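Local structure of geranyltranstransferase (Legionella pneumophila subsp. pneumophila, 3LOM) at residues R216-H221 with Q275-S280; E209-A214 with L281-S286. The protein probably makes farnesyl diphosphate, and perhaps geranylgeranyl diphosphate, by magnesium-dependent prenyl transfer. One frame throughout, in Å; residues are numbered along the deposited sequence.

Contact 1: R216-H221 with Q275-S280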
loop_
_atom_site.group_PDB
_atom_site.type_symbol
_atom_site.label_atom_id
_atom_site.label_comp_id
_atom_site.label_asym_id
_atom_site.label_seq_id
_atom_site.Cartn_x
_atom_site.Cartn_y
_atom_site.Cartn_z
ATOM N N ARG A 216 13.229 16.508 14.272
ATOM C CA ARG A 216 12.881 17.013 12.939
ATOM C C ARG A 216 14.044 17.654 12.179
ATOM O O ARG A 216 14.186 17.442 10.974
ATOM C CB ARG A 216 11.693 17.976 13.032
ATOM C CG ARG A 216 10.374 17.261 13.255
ATOM C CD ARG A 216 9.300 18.154 13.844
ATOM N NE ARG A 216 8.063 17.402 14.058
ATOM C CZ ARG A 216 6.965 17.884 14.633
ATOM N NH1 ARG A 216 6.923 19.136 15.072
ATOM N NH2 ARG A 216 5.900 17.104 14.772
ATOM N N THR A 217 14.877 18.411 12.889
ATOM C CA THR A 217 16.073 19.016 12.298
ATOM C C THR A 217 17.115 17.947 11.947
ATOM O O THR A 217 17.641 17.943 10.828
ATOM C CB THR A 217 16.673 20.109 13.219
ATOM O OG1 THR A 217 15.668 21.084 13.509
ATOM C CG2 THR A 217 17.863 20.808 12.561
ATOM N N TYR A 218 17.394 17.036 12.887
ATOM C CA TYR A 218 18.289 15.905 12.612
ATOM C C TYR A 218 17.806 15.128 11.383
ATOM O O TYR A 218 18.580 14.897 10.464
ATOM C CB TYR A 218 18.441 14.971 13.825
ATOM C CG TYR A 218 19.397 13.818 13.571
ATOM C CD1 TYR A 218 20.776 14.000 13.647
ATOM C CD2 TYR A 218 18.922 12.548 13.235
ATOM C CE1 TYR A 218 21.659 12.950 13.397
ATOM C CE2 TYR A 218 19.795 11.489 12.984
ATOM C CZ TYR A 218 21.157 11.698 13.070
ATOM O OH TYR A 218 22.018 10.659 12.823
ATOM N N GLY A 219 16.520 14.771 11.379
ATOM C CA GLY A 219 15.872 14.076 10.264
ATOM C C GLY A 219 15.948 14.713 8.884
ATOM O O GLY A 219 16.221 14.016 7.899
ATOM N N LYS A 220 15.699 16.022 8.803
ATOM C CA LYS A 220 15.751 16.746 7.525
ATOM C C LYS A 220 17.158 16.761 6.971
ATOM O O LYS A 220 17.373 16.497 5.788
ATOM C CB LYS A 220 15.260 18.190 7.680
ATOM C CG LYS A 220 13.748 18.340 7.669
ATOM C CD LYS A 220 13.319 19.660 8.290
ATOM C CE LYS A 220 11.852 19.618 8.707
ATOM N NZ LYS A 220 11.507 20.707 9.666
ATOM N N HIS A 221 18.120 17.067 7.832
ATOM C CA HIS A 221 19.491 17.210 7.377
ATOM C C HIS A 221 20.163 15.872 7.099
ATOM O O HIS A 221 21.026 15.788 6.230
ATOM C CB HIS A 221 20.297 18.095 8.334
ATOM C CG HIS A 221 19.859 19.528 8.319
ATOM N ND1 HIS A 221 20.444 20.474 7.509
ATOM C CD2 HIS A 221 18.862 20.164 8.979
ATOM C CE1 HIS A 221 19.838 21.635 7.680
ATOM N NE2 HIS A 221 18.877 21.476 8.571
ATOM N N GLN A 275 27.242 18.580 10.433
ATOM C CA GLN A 275 27.535 19.410 11.603
ATOM C C GLN A 275 26.246 19.924 12.242
ATOM O O GLN A 275 26.102 19.878 13.466
ATOM C CB GLN A 275 28.453 20.575 11.211
ATOM C CG GLN A 275 29.176 21.269 12.366
ATOM C CD GLN A 275 28.397 22.439 12.958
ATOM O OE1 GLN A 275 28.515 22.729 14.150
ATOM N NE2 GLN A 275 27.598 23.112 12.129
ATOM N N ILE A 276 25.316 20.391 11.404
ATOM C CA ILE A 276 23.999 20.846 11.857
ATOM C C ILE A 276 23.237 19.675 12.484
ATOM O O ILE A 276 22.581 19.836 13.522
ATOM C CB ILE A 276 23.180 21.529 10.700
ATOM C CG1 ILE A 276 23.899 22.772 10.140
ATOM C CG2 ILE A 276 21.756 21.896 11.138
ATOM C CD1 ILE A 276 24.273 23.855 11.165
ATOM N N ALA A 277 23.356 18.498 11.864
ATOM C CA ALA A 277 22.741 17.272 12.383
ATOM C C ALA A 277 23.293 16.868 13.761
ATOM O O ALA A 277 22.511 16.556 14.667
ATOM C CB ALA A 277 22.877 16.131 11.376
ATOM N N MET A 278 24.624 16.900 13.908
ATOM C CA MET A 278 25.316 16.652 15.189
ATOM C C MET A 278 24.824 17.563 16.314
ATOM O O MET A 278 24.463 17.096 17.398
ATOM C CB MET A 278 26.826 16.863 15.037
ATOM C CG MET A 278 27.547 15.861 14.172
ATOM S SD MET A 278 27.579 14.210 14.866
ATOM C CE MET A 278 28.870 13.515 13.848
ATOM N N ASP A 279 24.799 18.864 16.026
ATOM C CA ASP A 279 24.460 19.910 16.992
ATOM C C ASP A 279 23.001 19.911 17.437
ATOM O O ASP A 279 22.657 20.518 18.455
ATOM C CB ASP A 279 24.823 21.285 16.420
ATOM C CG ASP A 279 26.325 21.541 16.401
ATOM O OD1 ASP A 279 27.115 20.590 16.194
ATOM O OD2 ASP A 279 26.717 22.710 16.592
ATOM N N SER A 280 22.153 19.225 16.674
ATOM C CA SER A 280 20.716 19.163 16.940
ATOM C C SER A 280 20.359 18.264 18.129
ATOM O O SER A 280 19.258 18.359 18.678
ATOM C CB SER A 280 19.981 18.683 15.682
ATOM O OG SER A 280 18.580 18.836 15.810
#
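The methyl CG2 of I276 sits over the face of the H221 imidazole, 3.9 Å from the ring centroid and only 7° off the ring normal, a CH-pi contact. All five ring atoms lie at nearly equal distance from that methyl, which places it over the middle of the ring. The branch of I276 that lies anti to the backbone N, CG2, is the one carried onto the imidazole; CG1 and CD1 lead away from H221. One turn back, Y218 has CG anti to the backbone N (chi1 -178°), and the CD1 edge of its ring runs alongside A277: CD1 is 3.8 Å from A277 CB and 3.3 Å from A277 O, the latter near the ring plane. S280 OG closes the row, 3.5 Å from T217 CB. With A277 as the small residue, the Y218 and A277 CA atoms approach to 4.7 Å. The helical segments run antiparallel at 158°, their axes 8.5 Å apart, as neighbours in the largely helical fold of the polyprenyl synthases. The polar ends are fixed from outside the contact: H221 ND1 is hydrogen-bonded to H273 ND1, T217 OG1 to S213 O and, probably, S280 OG to A214 O. Y218 OH reaches T295 OG1 on helix 289-303, a hydrogen bond that anchors the far end of the phenol.

Contact 2: E209-A214 with L281-S286; sequences EQIKSA and LRLFGS
I211 turns its CD1 methyl into the angle between L283 and F284, and the three side chains make an apolar cluster. CD1 lies 3.7 Å from F284 CE1 and 3.9 Å from L283 CD2, so a single methyl serves both partners. The I211 side chain is slanted against each of them. Its other branch, CG2, stands 4.2 Å from both CE1 and CZ of F284, so the two branches of I211 share one end of the ring. A214, one turn further along the helix, touches a different part of the same phenyl: its CB is 4.2 Å from F284 CE2. Placing CG of F284 anti to its carbonyl carbon (chi1 -51°) brings the outer ring atoms up to the helix. L283 divides its methyls: CD2 goes to I211, whereas CD1 lies 3.5 Å from Q210 O and 4.1 Å from Q210 CB. On the 281-286 side the chain is compact, because L281 O accepts from both F284 N, at 3.0 Å, and G285 N; this turn carries L283 and F284. The contact is a surface one: the start of helix 209-236 packs against the loop joining helices 263-279 and 289-303, with L215 also touching F284, I65 touching I211, and L281 touching L291 and I292 of helix 289-303.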
loop_
_atom_site.group_PDB
_atom_site.type_symbol
_atom_site.label_atom_id
_atom_site.label_comp_id
_atom_site.label_asym_id
_atom_site.label_seq_id
_atom_site.Cartn_x
_atom_site.Cartn_y
_atom_site.Cartn_z
ATOM N N GLU A 209 7.855 20.536 22.551
ATOM C CA GLU A 209 8.112 21.113 21.226
ATOM C C GLU A 209 9.594 21.320 20.909
ATOM O O GLU A 209 9.980 21.400 19.742
ATOM C CB GLU A 209 7.352 22.433 21.067
ATOM C CG GLU A 209 5.839 22.276 20.923
ATOM C CD GLU A 209 5.380 22.080 19.481
ATOM O OE1 GLU A 209 6.234 21.964 18.574
ATOM O OE2 GLU A 209 4.150 22.051 19.255
ATOM N N GLN A 210 10.414 21.397 21.953
ATOM C CA GLN A 210 11.855 21.579 21.817
ATOM C C GLN A 210 12.515 20.253 21.468
ATOM O O GLN A 210 13.569 20.224 20.828
ATOM C CB GLN A 210 12.454 22.149 23.109
ATOM C CG GLN A 210 12.135 23.631 23.375
ATOM C CD GLN A 210 10.684 23.886 23.795
ATOM O OE1 GLN A 210 9.991 24.712 23.197
ATOM N NE2 GLN A 210 10.220 23.169 24.816
ATOM N N ILE A 211 11.887 19.164 21.910
ATOM C CA ILE A 211 12.315 17.809 21.564
ATOM C C ILE A 211 11.913 17.488 20.120
ATOM O O ILE A 211 12.761 17.078 19.322
ATOM C CB ILE A 211 11.755 16.741 22.568
ATOM C CG1 ILE A 211 12.359 16.913 23.974
ATOM C CG2 ILE A 211 11.985 15.320 22.063
ATOM C CD1 ILE A 211 13.890 16.949 24.046
ATOM N N LYS A 212 10.631 17.698 19.804
ATOM C CA LYS A 212 10.074 17.524 18.456
ATOM C C LYS A 212 10.923 18.191 17.381
ATOM O O LYS A 212 11.356 17.540 16.431
ATOM C CB LYS A 212 8.646 18.078 18.384
ATOM C CG LYS A 212 7.603 17.283 19.164
ATOM C CD LYS A 212 6.220 17.895 18.991
ATOM C CE LYS A 212 5.176 17.143 19.797
ATOM N NZ LYS A 212 3.809 17.705 19.601
ATOM N N SER A 213 11.185 19.482 17.566
ATOM C CA SER A 213 11.986 20.278 16.637
ATOM C C SER A 213 13.441 19.815 16.508
ATOM O O SER A 213 14.056 19.993 15.454
ATOM C CB SER A 213 11.944 21.753 17.044
ATOM O OG SER A 213 13.102 22.436 16.600
ATOM N N ALA A 214 13.986 19.238 17.576
ATOM C CA ALA A 214 15.361 18.738 17.570
ATOM C C ALA A 214 15.503 17.454 16.749
ATOM O O ALA A 214 16.524 17.243 16.088
ATOM C CB ALA A 214 15.870 18.526 18.994
ATOM N N LEU A 281 21.296 17.404 18.523
ATOM C CA LEU A 281 21.046 16.384 19.542
ATOM C C LEU A 281 21.654 16.741 20.899
ATOM O O LEU A 281 21.575 15.956 21.850
ATOM C CB LEU A 281 21.591 15.033 19.072
ATOM C CG LEU A 281 21.315 14.652 17.617
ATOM C CD1 LEU A 281 22.454 13.808 17.078
ATOM C CD2 LEU A 281 19.957 13.959 17.454
ATOM N N ARG A 282 22.240 17.935 20.983
ATOM C CA ARG A 282 22.938 18.392 22.190
ATOM C C ARG A 282 21.996 18.703 23.357
ATOM O O ARG A 282 22.444 18.848 24.495
ATOM C CB ARG A 282 23.823 19.595 21.871
ATOM C CG ARG A 282 24.925 19.285 20.875
ATOM C CD ARG A 282 25.662 20.543 20.475
ATOM N NE ARG A 282 26.632 20.966 21.480
ATOM C CZ ARG A 282 27.324 22.100 21.423
ATOM N NH1 ARG A 282 27.151 22.939 20.408
ATOM N NH2 ARG A 282 28.189 22.398 22.384
ATOM N N LEU A 283 20.700 18.791 23.064
ATOM C CA LEU A 283 19.658 18.860 24.086
ATOM C C LEU A 283 19.611 17.557 24.896
ATOM O O LEU A 283 19.355 17.578 26.100
ATOM C CB LEU A 283 18.297 19.123 23.431
ATOM C CG LEU A 283 17.297 20.080 24.095
ATOM C CD1 LEU A 283 16.253 20.541 23.084
ATOM C CD2 LEU A 283 16.620 19.494 25.338
ATOM N N PHE A 284 19.861 16.433 24.228
ATOM C CA PHE A 284 19.861 15.115 24.865
ATOM C C PHE A 284 21.188 14.836 25.569
ATOM O O PHE A 284 21.222 14.149 26.592
ATOM C CB PHE A 284 19.570 14.016 23.836
ATOM C CG PHE A 284 18.342 14.267 22.995
ATOM C CD1 PHE A 284 17.076 13.941 23.472
ATOM C CD2 PHE A 284 18.457 14.817 21.718
ATOM C CE1 PHE A 284 15.941 14.169 22.696
ATOM C CE2 PHE A 284 17.331 15.052 20.934
ATOM C CZ PHE A 284 16.069 14.726 21.424
ATOM N N GLY A 285 22.275 15.360 25.005
ATOM C CA GLY A 285 23.597 15.289 25.622
ATOM C C GLY A 285 24.279 13.942 25.485
ATOM O O GLY A 285 24.516 13.467 24.370
ATOM N N SER A 286 24.597 13.334 26.629
ATOM C CA SER A 286 25.279 12.035 26.688
ATOM C C SER A 286 24.356 10.864 26.357
ATOM O O SER A 286 24.824 9.794 25.965
ATOM C CB SER A 286 25.917 11.816 28.065
ATOM O OG SER A 286 27.160 12.487 28.167
#

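The two contacts follow one another along helix 209-236, their centres about 10 Å apart, on one side of the chain's centre. Contact 2 uses the first turns of that helix and contact 1 the turns that follow. The partner segments come in the reverse order, 275-280 at the C-terminal part of helix 263-279 and then 281-286 in the loop after it, so contact 1 is nested within the chain loop that contact 2 closes. Besides the probable bond from S280 to A214, the two are joined where Y218 CD1 packs on L281 CD1 at 3.8 Å. Together they continue the packing along helix 209-236 from the antiparallel helix pair of contact 1 to the loop that leads to helix 289-303.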